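Local coordinates for protein iron transport multicopper oxidase FET3 (Saccharomyces cerevisiae, PDB 1ZPU) that oxidises ferrous to ferric iron with molecular oxygen, using four copper ions, for high-affinity iron uptake into the yeast cell, at residues 134-146 and 165-178. Sequence-based numbering, arbitrary orientation.
Sequences ELSLSLSEWYHDL and PIPQNLIVNNTMNL. With NAG (2-acetamido-2-deoxy-beta-D-glucopyranose), chain G; NAG (2-acetamido-2-deoxy-beta-D-glucopyranose), chain H; MAN (alpha-D-mannopyranose), chain B; NAG (2-acetamido-2-deoxy-beta-D-glucopyranose), chain C.
With CG anti to its carbonyl carbon, beside the backbone N (chi1 -73°), the Tyr143 ring extends along 165-167: Pro167 CA packs over one ring face, 3.7 Å from its centroid, and the hydroxyl donates to Pro165 O at 2.6 Å, tilted from that carbonyl's plane. Gln168 bends at chi2 (61°), laying CG over the centre of the His144 ring while His144 N-H meets a lone pair of OE1, in the plane of that carbonyl, at 3.0 Å. NE2 of the same amide reaches back to Ile166 O, fixing the amide's rotation, and His144 NE2 is hydrogen-bonded to Asp17. Replacing Tyr143 by an alanine would probably leave Pro165 O without its hydroxyl donor and take away the ring on which Pro167 packs. Between these loops and the turn at Asn173, 169-172 runs antiparallel to 134-142 as the edge strand of a sheet in the second plastocyanin-like domain; strand 187-194 flanks 134-142 on its other side. Ser140 and Ile171 exchange both backbone hydrogen bonds, and Gln168 and Asn169 face Trp142 in a classic beta bulge. On one sheet face Leu139 CD2 lies beside Val172 CG1; on the other, Ile171 CG2 touches Trp142 CB at 3.9 Å. A type I' turn, Val172 to Thr175, follows. There Asn173 OD1 accepts Ser138 N at 3.1 Å (N-H...O 168°), while ND2 carries an N-linked glycan whose second sugar accepts a hydrogen bond from Ser136 OG.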
ATOM      1  N   GLU A 134     -11.594 -14.720 -16.051  1.00 69.66           N
ATOM      2  CA  GLU A 134     -10.998 -13.796 -15.101  1.00 69.64           C
ATOM      3  C   GLU A 134      -9.581 -13.342 -15.502  1.00 69.56           C
ATOM      4  O   GLU A 134      -8.822 -14.090 -16.130  1.00 69.66           O
ATOM      5  CB  GLU A 134     -11.002 -14.429 -13.719  1.00 69.79           C
ATOM      6  CG  GLU A 134     -10.360 -15.800 -13.673  1.00 71.14           C
ATOM      7  CD  GLU A 134      -9.686 -16.060 -12.334  1.00 73.50           C
ATOM      8  OE1 GLU A 134      -8.810 -15.233 -11.941  1.00 74.28           O
ATOM      9  OE2 GLU A 134     -10.037 -17.080 -11.681  1.00 73.86           O
ATOM     10  N   LEU A 135      -9.247 -12.103 -15.147  1.00 69.35           N
ATOM     11  CA  LEU A 135      -7.918 -11.518 -15.387  1.00 69.00           C
ATOM     12  C   LEU A 135      -7.678 -10.354 -14.433  1.00 69.13           C
ATOM     13  O   LEU A 135      -8.562  -9.966 -13.668  1.00 69.32           O
ATOM     14  CB  LEU A 135      -7.789 -11.003 -16.822  1.00 68.91           C
ATOM     15  CG  LEU A 135      -8.538  -9.721 -17.198  1.00 67.98           C
ATOM     16  CD1 LEU A 135      -7.863  -9.046 -18.369  1.00 68.19           C
ATOM     17  CD2 LEU A 135      -9.976 -10.024 -17.494  1.00 67.93           C
ATOM     18  N   SER A 136      -6.485  -9.775 -14.498  1.00 69.07           N
ATOM     19  CA  SER A 136      -6.199  -8.570 -13.738  1.00 69.08           C
ATOM     20  C   SER A 136      -5.592  -7.507 -14.630  1.00 68.97           C
ATOM     21  O   SER A 136      -5.106  -7.806 -15.719  1.00 69.09           O
ATOM     22  CB  SER A 136      -5.249  -8.858 -12.576  1.00 69.21           C
ATOM     23  OG  SER A 136      -5.609 -10.035 -11.873  1.00 69.93           O
ATOM     24  N   LEU A 137      -5.645  -6.263 -14.170  1.00 68.59           N
ATOM     25  CA  LEU A 137      -4.903  -5.199 -14.788  1.00 68.50           C
ATOM     26  C   LEU A 137      -4.143  -4.502 -13.681  1.00 69.03           C
ATOM     27  O   LEU A 137      -4.743  -4.121 -12.667  1.00 69.59           O
ATOM     28  CB  LEU A 137      -5.830  -4.210 -15.464  1.00 68.09           C
ATOM     29  CG  LEU A 137      -6.783  -4.675 -16.553  1.00 67.42           C
ATOM     30  CD1 LEU A 137      -7.576  -3.476 -16.996  1.00 67.48           C
ATOM     31  CD2 LEU A 137      -6.048  -5.274 -17.729  1.00 68.00           C
ATOM     32  N   SER A 138      -2.831  -4.351 -13.857  1.00 69.07           N
ATOM     33  CA  SER A 138      -2.003  -3.637 -12.903  1.00 69.05           C
ATOM     34  C   SER A 138      -1.742  -2.234 -13.413  1.00 69.03           C
ATOM     35  O   SER A 138      -0.868  -2.036 -14.262  1.00 69.61           O
ATOM     36  CB  SER A 138      -0.661  -4.349 -12.729  1.00 69.47           C
ATOM     37  OG  SER A 138      -0.813  -5.668 -12.232  1.00 71.47           O
ATOM     38  N   LEU A 139      -2.496  -1.265 -12.905  1.00 68.66           N
ATOM     39  CA  LEU A 139      -2.272   0.134 -13.232  1.00 68.46           C
ATOM     40  C   LEU A 139      -1.101   0.676 -12.408  1.00 68.90           C
ATOM     41  O   LEU A 139      -0.915   0.307 -11.231  1.00 69.12           O
ATOM     42  CB  LEU A 139      -3.522   0.963 -12.946  1.00 68.15           C
ATOM     43  CG  LEU A 139      -4.913   0.394 -13.245  1.00 66.97           C
ATOM     44  CD1 LEU A 139      -6.021   1.351 -12.765  1.00 65.61           C
ATOM     45  CD2 LEU A 139      -5.058   0.131 -14.709  1.00 64.75           C
ATOM     46  N   SER A 140      -0.319   1.560 -13.026  1.00 68.88           N
ATOM     47  CA  SER A 140       0.807   2.201 -12.349  1.00 69.08           C
ATOM     48  C   SER A 140       1.216   3.462 -13.081  1.00 68.96           C
ATOM     49  O   SER A 140       0.790   3.658 -14.202  1.00 69.41           O
ATOM     50  CB  SER A 140       1.994   1.238 -12.272  1.00 69.19           C
ATOM     51  OG  SER A 140       3.088   1.866 -11.644  1.00 69.45           O
ATOM     52  N   GLU A 141       2.016   4.321 -12.451  1.00 68.82           N
ATOM     53  CA  GLU A 141       2.726   5.371 -13.198  1.00 68.94           C
ATOM     54  C   GLU A 141       4.148   4.883 -13.461  1.00 68.94           C
ATOM     55  O   GLU A 141       4.595   3.923 -12.830  1.00 68.92           O
ATOM     56  CB  GLU A 141       2.733   6.715 -12.465  1.00 68.55           C
ATOM     57  CG  GLU A 141       3.722   6.810 -11.287  1.00 69.96           C
ATOM     58  CD  GLU A 141       3.267   6.032 -10.061  1.00 71.33           C
ATOM     59  OE1 GLU A 141       2.383   6.552  -9.324  1.00 69.95           O
ATOM     60  OE2 GLU A 141       3.792   4.897  -9.853  1.00 71.66           O
ATOM     61  N   TRP A 142       4.849   5.540 -14.382  1.00 68.82           N
ATOM     62  CA  TRP A 142       6.208   5.144 -14.718  1.00 68.74           C
ATOM     63  C   TRP A 142       7.176   6.354 -14.782  1.00 68.99           C
ATOM     64  O   TRP A 142       6.850   7.405 -15.359  1.00 69.22           O
ATOM     65  CB  TRP A 142       6.190   4.359 -16.031  1.00 68.47           C
ATOM     66  CG  TRP A 142       7.484   3.736 -16.354  1.00 68.07           C
ATOM     67  CD1 TRP A 142       8.304   4.036 -17.397  1.00 67.90           C
ATOM     68  CD2 TRP A 142       8.126   2.702 -15.624  1.00 68.47           C
ATOM     69  NE1 TRP A 142       9.428   3.250 -17.370  1.00 67.63           N
ATOM     70  CE2 TRP A 142       9.349   2.424 -16.282  1.00 67.40           C
ATOM     71  CE3 TRP A 142       7.803   1.990 -14.466  1.00 68.73           C
ATOM     72  CZ2 TRP A 142      10.235   1.464 -15.830  1.00 66.23           C
ATOM     73  CZ3 TRP A 142       8.703   1.024 -14.015  1.00 68.28           C
ATOM     74  CH2 TRP A 142       9.899   0.776 -14.702  1.00 67.22           C
ATOM     75  N   TYR A 143       8.347   6.196 -14.167  1.00 69.03           N
ATOM     76  CA  TYR A 143       9.407   7.212 -14.180  1.00 68.89           C
ATOM     77  C   TYR A 143      10.507   6.777 -15.112  1.00 68.90           C
ATOM     78  O   TYR A 143      10.709   5.587 -15.322  1.00 69.25           O
ATOM     79  CB  TYR A 143       9.994   7.425 -12.776  1.00 68.65           C
ATOM     80  CG  TYR A 143       9.086   8.179 -11.823  1.00 68.09           C
ATOM     81  CD1 TYR A 143       8.072   7.527 -11.142  1.00 68.37           C
ATOM     82  CD2 TYR A 143       9.241   9.541 -11.610  1.00 68.71           C
ATOM     83  CE1 TYR A 143       7.233   8.200 -10.272  1.00 68.40           C
ATOM     84  CE2 TYR A 143       8.402  10.234 -10.735  1.00 69.46           C
ATOM     85  CZ  TYR A 143       7.399   9.547 -10.073  1.00 68.89           C
ATOM     86  OH  TYR A 143       6.560  10.196  -9.199  1.00 69.17           O
ATOM     87  N   HIS A 144      11.217   7.749 -15.670  1.00 69.00           N
ATOM     88  CA  HIS A 144      12.349   7.487 -16.554  1.00 68.92           C
ATOM     89  C   HIS A 144      13.667   7.440 -15.818  1.00 69.09           C
ATOM     90  O   HIS A 144      14.669   7.004 -16.360  1.00 69.51           O
ATOM     91  CB  HIS A 144      12.409   8.570 -17.610  1.00 68.90           C
ATOM     92  CG  HIS A 144      11.430   8.362 -18.712  1.00 69.42           C
ATOM     93  ND1 HIS A 144      11.556   8.968 -19.946  1.00 69.53           N
ATOM     94  CD2 HIS A 144      10.335   7.572 -18.782  1.00 66.95           C
ATOM     95  CE1 HIS A 144      10.561   8.574 -20.721  1.00 68.22           C
ATOM     96  NE2 HIS A 144       9.807   7.732 -20.036  1.00 68.25           N
ATOM     97  N   ASP A 145      13.669   7.922 -14.586  1.00 69.27           N
ATOM     98  CA  ASP A 145      14.832   7.842 -13.745  1.00 69.51           C
ATOM     99  C   ASP A 145      14.534   6.916 -12.580  1.00 69.35           C
ATOM    100  O   ASP A 145      13.400   6.837 -12.118  1.00 69.46           O
ATOM    101  CB  ASP A 145      15.212   9.233 -13.237  1.00 70.01           C
ATOM    102  CG  ASP A 145      15.601  10.189 -14.370  1.00 72.01           C
ATOM    103  OD1 ASP A 145      16.821  10.309 -14.695  1.00 73.31           O
ATOM    104  OD2 ASP A 145      14.680  10.823 -14.936  1.00 74.15           O
ATOM    105  N   LEU A 146      15.560   6.219 -12.109  1.00 69.39           N
ATOM    106  CA  LEU A 146      15.453   5.351 -10.944  1.00 69.36           C
ATOM    107  C   LEU A 146      15.174   6.164  -9.694  1.00 69.24           C
ATOM    108  O   LEU A 146      15.547   7.330  -9.595  1.00 69.10           O
ATOM    109  CB  LEU A 146      16.744   4.574 -10.739  1.00 69.87           C
ATOM    110  CG  LEU A 146      17.220   3.614 -11.823  1.00 70.70           C
ATOM    111  CD1 LEU A 146      17.994   4.358 -12.921  1.00 72.22           C
ATOM    112  CD2 LEU A 146      18.119   2.625 -11.147  1.00 71.66           C
ATOM    113  N   PRO A 165       8.473  14.222  -7.160  1.00 69.17           N
ATOM    114  CA  PRO A 165       8.877  14.119  -8.569  1.00 68.99           C
ATOM    115  C   PRO A 165       7.755  13.639  -9.478  1.00 68.93           C
ATOM    116  O   PRO A 165       7.017  12.740  -9.130  1.00 68.87           O
ATOM    117  CB  PRO A 165      10.005  13.088  -8.549  1.00 68.78           C
ATOM    118  CG  PRO A 165       9.903  12.418  -7.269  1.00 69.27           C
ATOM    119  CD  PRO A 165       9.282  13.348  -6.298  1.00 69.04           C
ATOM    120  N   ILE A 166       7.663  14.244 -10.650  1.00 69.24           N
ATOM    121  CA  ILE A 166       6.578  13.996 -11.584  1.00 69.27           C
ATOM    122  C   ILE A 166       6.913  12.856 -12.538  1.00 69.13           C
ATOM    123  O   ILE A 166       7.973  12.877 -13.166  1.00 68.87           O
ATOM    124  CB  ILE A 166       6.249  15.300 -12.323  1.00 69.36           C
ATOM    125  CG1 ILE A 166       5.672  16.291 -11.312  1.00 69.51           C
ATOM    126  CG2 ILE A 166       5.255  15.068 -13.448  1.00 69.43           C
ATOM    127  CD1 ILE A 166       6.129  17.680 -11.525  1.00 71.06           C
ATOM    128  N   PRO A 167       6.012  11.853 -12.637  1.00 69.07           N
ATOM    129  CA  PRO A 167       6.206  10.660 -13.474  1.00 69.03           C
ATOM    130  C   PRO A 167       6.069  10.987 -14.957  1.00 69.01           C
ATOM    131  O   PRO A 167       5.597  12.064 -15.299  1.00 69.30           O
ATOM    132  CB  PRO A 167       5.080   9.731 -13.032  1.00 69.03           C
ATOM    133  CG  PRO A 167       4.081  10.571 -12.392  1.00 68.94           C
ATOM    134  CD  PRO A 167       4.719  11.841 -11.935  1.00 68.95           C
ATOM    135  N   GLN A 168       6.476  10.074 -15.834  1.00 68.78           N
ATOM    136  CA  GLN A 168       6.510  10.380 -17.251  1.00 68.46           C
ATOM    137  C   GLN A 168       5.332   9.833 -18.018  1.00 68.80           C
ATOM    138  O   GLN A 168       4.996  10.364 -19.071  1.00 68.83           O
ATOM    139  CB  GLN A 168       7.826   9.926 -17.868  1.00 68.32           C
ATOM    140  CG  GLN A 168       8.966  10.944 -17.696  1.00 67.69           C
ATOM    141  CD  GLN A 168       9.286  11.224 -16.229  1.00 66.80           C
ATOM    142  OE1 GLN A 168       9.970  10.446 -15.569  1.00 66.35           O
ATOM    143  NE2 GLN A 168       8.769  12.330 -15.716  1.00 66.22           N
ATOM    144  N   ASN A 169       4.701   8.785 -17.486  1.00 68.80           N
ATOM    145  CA  ASN A 169       3.567   8.135 -18.130  1.00 68.78           C
ATOM    146  C   ASN A 169       2.795   7.227 -17.200  1.00 68.97           C
ATOM    147  O   ASN A 169       3.329   6.743 -16.204  1.00 69.04           O
ATOM    148  CB  ASN A 169       4.037   7.282 -19.316  1.00 68.49           C
ATOM    149  CG  ASN A 169       3.966   8.022 -20.631  1.00 69.27           C
ATOM    150  OD1 ASN A 169       2.919   8.599 -21.002  1.00 69.92           O
ATOM    151  ND2 ASN A 169       5.078   8.021 -21.351  1.00 69.33           N
ATOM    152  N   LEU A 170       1.536   6.977 -17.557  1.00 69.08           N
ATOM    153  CA  LEU A 170       0.762   5.893 -16.961  1.00 69.13           C
ATOM    154  C   LEU A 170       1.003   4.587 -17.718  1.00 68.90           C
ATOM    155  O   LEU A 170       1.088   4.579 -18.947  1.00 69.30           O
ATOM    156  CB  LEU A 170      -0.741   6.230 -16.975  1.00 69.45           C
ATOM    157  CG  LEU A 170      -1.181   7.381 -16.058  1.00 70.39           C
ATOM    158  CD1 LEU A 170      -2.680   7.580 -16.074  1.00 70.24           C
ATOM    159  CD2 LEU A 170      -0.703   7.127 -14.638  1.00 71.42           C
ATOM    160  N   ILE A 171       1.098   3.486 -16.985  1.00 68.48           N
ATOM    161  CA  ILE A 171       1.247   2.171 -17.586  1.00 68.08           C
ATOM    162  C   ILE A 171       0.208   1.163 -17.069  1.00 68.35           C
ATOM    163  O   ILE A 171      -0.373   1.359 -16.000  1.00 68.50           O
ATOM    164  CB  ILE A 171       2.681   1.656 -17.417  1.00 67.88           C
ATOM    165  CG1 ILE A 171       3.087   1.666 -15.937  1.00 67.52           C
ATOM    166  CG2 ILE A 171       3.628   2.504 -18.235  1.00 66.43           C
ATOM    167  CD1 ILE A 171       4.300   0.867 -15.657  1.00 66.47           C
ATOM    168  N   VAL A 172      -0.062   0.136 -17.876  1.00 68.35           N
ATOM    169  CA  VAL A 172      -0.890  -1.021 -17.499  1.00 68.45           C
ATOM    170  C   VAL A 172      -0.126  -2.283 -17.826  1.00 68.82           C
ATOM    171  O   VAL A 172       0.458  -2.383 -18.913  1.00 68.80           O
ATOM    172  CB  VAL A 172      -2.261  -1.139 -18.268  1.00 68.60           C
ATOM    173  CG1 VAL A 172      -3.399  -0.891 -17.360  1.00 68.57           C
ATOM    174  CG2 VAL A 172      -2.343  -0.253 -19.512  1.00 67.55           C
ATOM    175  N   ASN A 173      -0.148  -3.257 -16.909  1.00 69.08           N
ATOM    176  CA  ASN A 173       0.596  -4.521 -17.094  1.00 68.75           C
ATOM    177  C   ASN A 173       1.978  -4.285 -17.647  1.00 68.70           C
ATOM    178  O   ASN A 173       2.430  -5.017 -18.493  1.00 69.09           O
ATOM    179  CB  ASN A 173      -0.143  -5.478 -18.021  1.00 67.93           C
ATOM    180  CG  ASN A 173      -1.155  -6.303 -17.300  1.00 67.49           C
ATOM    181  OD1 ASN A 173      -1.604  -5.943 -16.199  1.00 67.17           O
ATOM    182  ND2 ASN A 173      -1.535  -7.427 -17.922  1.00 67.18           N
ATOM    183  N   ASN A 174       2.629  -3.230 -17.178  1.00 68.87           N
ATOM    184  CA  ASN A 174       3.991  -2.896 -17.567  1.00 68.69           C
ATOM    185  C   ASN A 174       4.205  -2.620 -19.062  1.00 68.91           C
ATOM    186  O   ASN A 174       5.284  -2.895 -19.601  1.00 69.34           O
ATOM    187  CB  ASN A 174       4.980  -3.941 -17.037  1.00 68.24           C
ATOM    188  CG  ASN A 174       4.946  -4.055 -15.520  1.00 68.65           C
ATOM    189  OD1 ASN A 174       5.446  -3.197 -14.802  1.00 69.52           O
ATOM    190  ND2 ASN A 174       4.345  -5.119 -15.031  1.00 69.24           N
ATOM    191  N   THR A 175       3.183  -2.080 -19.721  1.00 68.92           N
ATOM    192  CA  THR A 175       3.344  -1.371 -21.013  1.00 69.25           C
ATOM    193  C   THR A 175       2.366  -0.232 -21.114  1.00 69.25           C
ATOM    194  O   THR A 175       1.708   0.133 -20.150  1.00 69.32           O
ATOM    195  CB  THR A 175       3.013  -2.213 -22.261  1.00 68.68           C
ATOM    196  OG1 THR A 175       2.088  -3.239 -21.904  1.00 69.09           O
ATOM    197  CG2 THR A 175       4.253  -2.799 -22.866  1.00 70.18           C
ATOM    198  N   MET A 176       2.271   0.297 -22.323  1.00 69.41           N
ATOM    199  CA  MET A 176       1.257   1.248 -22.685  1.00 69.57           C
ATOM    200  C   MET A 176       0.441   0.675 -23.833  1.00 69.41           C
ATOM    201  O   MET A 176       0.845  -0.303 -24.457  1.00 69.27           O
ATOM    202  CB  MET A 176       1.911   2.557 -23.098  1.00 69.21           C
ATOM    203  CG  MET A 176       2.470   3.321 -21.932  1.00 69.25           C
ATOM    204  SD  MET A 176       2.734   5.029 -22.389  1.00 70.93           S
ATOM    205  CE  MET A 176       1.141   5.779 -22.062  1.00 70.53           C
ATOM    206  N   ASN A 177      -0.706   1.295 -24.110  1.00 69.77           N
ATOM    207  CA  ASN A 177      -1.590   0.887 -25.216  1.00 69.66           C
ATOM    208  C   ASN A 177      -1.698  -0.637 -25.372  1.00 69.31           C
ATOM    209  O   ASN A 177      -1.323  -1.215 -26.384  1.00 69.03           O
ATOM    210  CB  ASN A 177      -1.269   1.634 -26.526  1.00 69.46           C
ATOM    211  CG  ASN A 177       0.172   2.061 -26.617  1.00 70.64           C
ATOM    212  OD1 ASN A 177       1.047   1.220 -26.656  1.00 74.05           O
ATOM    213  ND2 ASN A 177       0.429   3.362 -26.668  1.00 71.70           N
ATOM    214  N   LEU A 178      -2.232  -1.246 -24.314  1.00 69.26           N
ATOM    215  CA  LEU A 178      -2.416  -2.675 -24.157  1.00 68.93           C
ATOM    216  C   LEU A 178      -3.675  -3.167 -24.832  1.00 69.03           C
ATOM    217  O   LEU A 178      -4.697  -2.474 -24.866  1.00 69.00           O
ATOM    218  CB  LEU A 178      -2.558  -2.973 -22.669  1.00 68.91           C
ATOM    219  CG  LEU A 178      -2.723  -4.405 -22.168  1.00 68.80           C
ATOM    220  CD1 LEU A 178      -1.447  -5.212 -22.419  1.00 69.04           C
ATOM    221  CD2 LEU A 178      -3.036  -4.372 -20.695  1.00 68.87           C
TER
HETATM  222  C1  NAG G   1      -2.377  -8.352 -17.189  1.00 65.65           C
HETATM  223  C2  NAG G   1      -3.105  -9.201 -18.235  1.00 63.91           C
HETATM  224  C3  NAG G   1      -3.896 -10.319 -17.566  1.00 64.45           C
HETATM  225  C4  NAG G   1      -3.068 -11.118 -16.553  1.00 65.85           C
HETATM  226  C5  NAG G   1      -2.346 -10.159 -15.629  1.00 65.41           C
HETATM  227  C6  NAG G   1      -1.350 -10.970 -14.828  1.00 66.89           C
HETATM  228  C7  NAG G   1      -3.979  -8.390 -20.373  1.00 65.72           C
HETATM  229  C8  NAG G   1      -5.116  -7.722 -21.114  1.00 64.81           C
HETATM  230  N2  NAG G   1      -3.982  -8.375 -19.040  1.00 63.94           N
HETATM  231  O3  NAG G   1      -4.344 -11.194 -18.564  1.00 64.22           O
HETATM  232  O4  NAG G   1      -3.885 -11.891 -15.690  1.00 68.46           O
HETATM  233  O5  NAG G   1      -1.620  -9.217 -16.372  1.00 65.20           O
HETATM  234  O6  NAG G   1      -0.709 -10.172 -13.865  1.00 68.98           O
HETATM  235  O7  NAG G   1      -3.082  -8.931 -21.015  1.00 68.11           O
HETATM  236  C1  NAG H   1       1.745   3.585 -27.268  1.00 72.37           C
HETATM  237  C2  NAG H   1       3.222   3.190 -27.362  1.00 70.93           C
HETATM  238  C3  NAG H   1       4.172   4.375 -27.184  1.00 72.98           C
HETATM  239  C4  NAG H   1       3.791   5.574 -28.039  1.00 75.62           C
HETATM  240  C5  NAG H   1       2.299   5.821 -27.802  1.00 76.55           C
HETATM  241  C6  NAG H   1       1.732   6.920 -28.680  1.00 77.64           C
HETATM  242  C7  NAG H   1       4.102   1.132 -26.244  1.00 68.36           C
HETATM  243  C8  NAG H   1       3.956   0.199 -27.414  1.00 67.01           C
HETATM  244  N2  NAG H   1       3.507   2.322 -26.261  1.00 69.98           N
HETATM  245  O3  NAG H   1       5.500   4.021 -27.486  1.00 72.07           O
HETATM  246  O4  NAG H   1       4.582   6.678 -27.633  1.00 78.93           O
HETATM  247  O5  NAG H   1       1.602   4.650 -28.171  1.00 76.03           O
HETATM  248  O6  NAG H   1       1.746   6.400 -29.992  1.00 80.08           O
HETATM  249  O7  NAG H   1       4.722   0.792 -25.242  1.00 67.02           O
HETATM  250  C1  MAN B   5       6.033  11.718 -24.570  1.00 72.21           C
HETATM  251  C2  MAN B   5       4.731  11.331 -23.878  1.00 70.68           C
HETATM  252  C3  MAN B   5       4.660  11.902 -22.469  1.00 71.97           C
HETATM  253  C4  MAN B   5       5.942  11.588 -21.712  1.00 72.60           C
HETATM  254  C5  MAN B   5       7.147  12.092 -22.476  1.00 72.41           C
HETATM  255  C6  MAN B   5       8.413  11.699 -21.741  1.00 72.66           C
HETATM  256  O2  MAN B   5       4.672   9.935 -23.774  1.00 67.50           O
HETATM  257  O3  MAN B   5       3.573  11.337 -21.771  1.00 72.45           O
HETATM  258  O4  MAN B   5       5.911  12.188 -20.447  1.00 73.79           O
HETATM  259  O5  MAN B   5       7.157  11.475 -23.745  1.00 72.85           O
HETATM  260  O6  MAN B   5       9.504  12.053 -22.559  1.00 75.35           O
HETATM  261  C1  NAG C   2      -4.048 -13.274 -16.034  1.00 70.66           C
HETATM  262  C2  NAG C   2      -4.608 -13.970 -14.803  1.00 72.00           C
HETATM  263  C3  NAG C   2      -4.879 -15.439 -15.107  1.00 73.25           C
HETATM  264  C4  NAG C   2      -5.698 -15.658 -16.375  1.00 73.94           C
HETATM  265  C5  NAG C   2      -5.172 -14.782 -17.508  1.00 72.63           C
HETATM  266  C6  NAG C   2      -6.146 -14.752 -18.676  1.00 72.95           C
HETATM  267  C7  NAG C   2      -3.883 -13.135 -12.627  1.00 72.89           C
HETATM  268  C8  NAG C   2      -2.742 -13.046 -11.653  1.00 70.33           C
HETATM  269  N2  NAG C   2      -3.677 -13.907 -13.691  1.00 72.82           N
HETATM  270  O3  NAG C   2      -5.518 -16.029 -13.999  1.00 72.86           O
HETATM  271  O4  NAG C   2      -5.518 -16.996 -16.769  1.00 77.93           O
HETATM  272  O5  NAG C   2      -4.973 -13.451 -17.087  1.00 71.90           O
HETATM  273  O6  NAG C   2      -5.638 -13.886 -19.665  1.00 73.44           O
HETATM  274  O7  NAG C   2      -4.936 -12.522 -12.435  1.00 73.89           O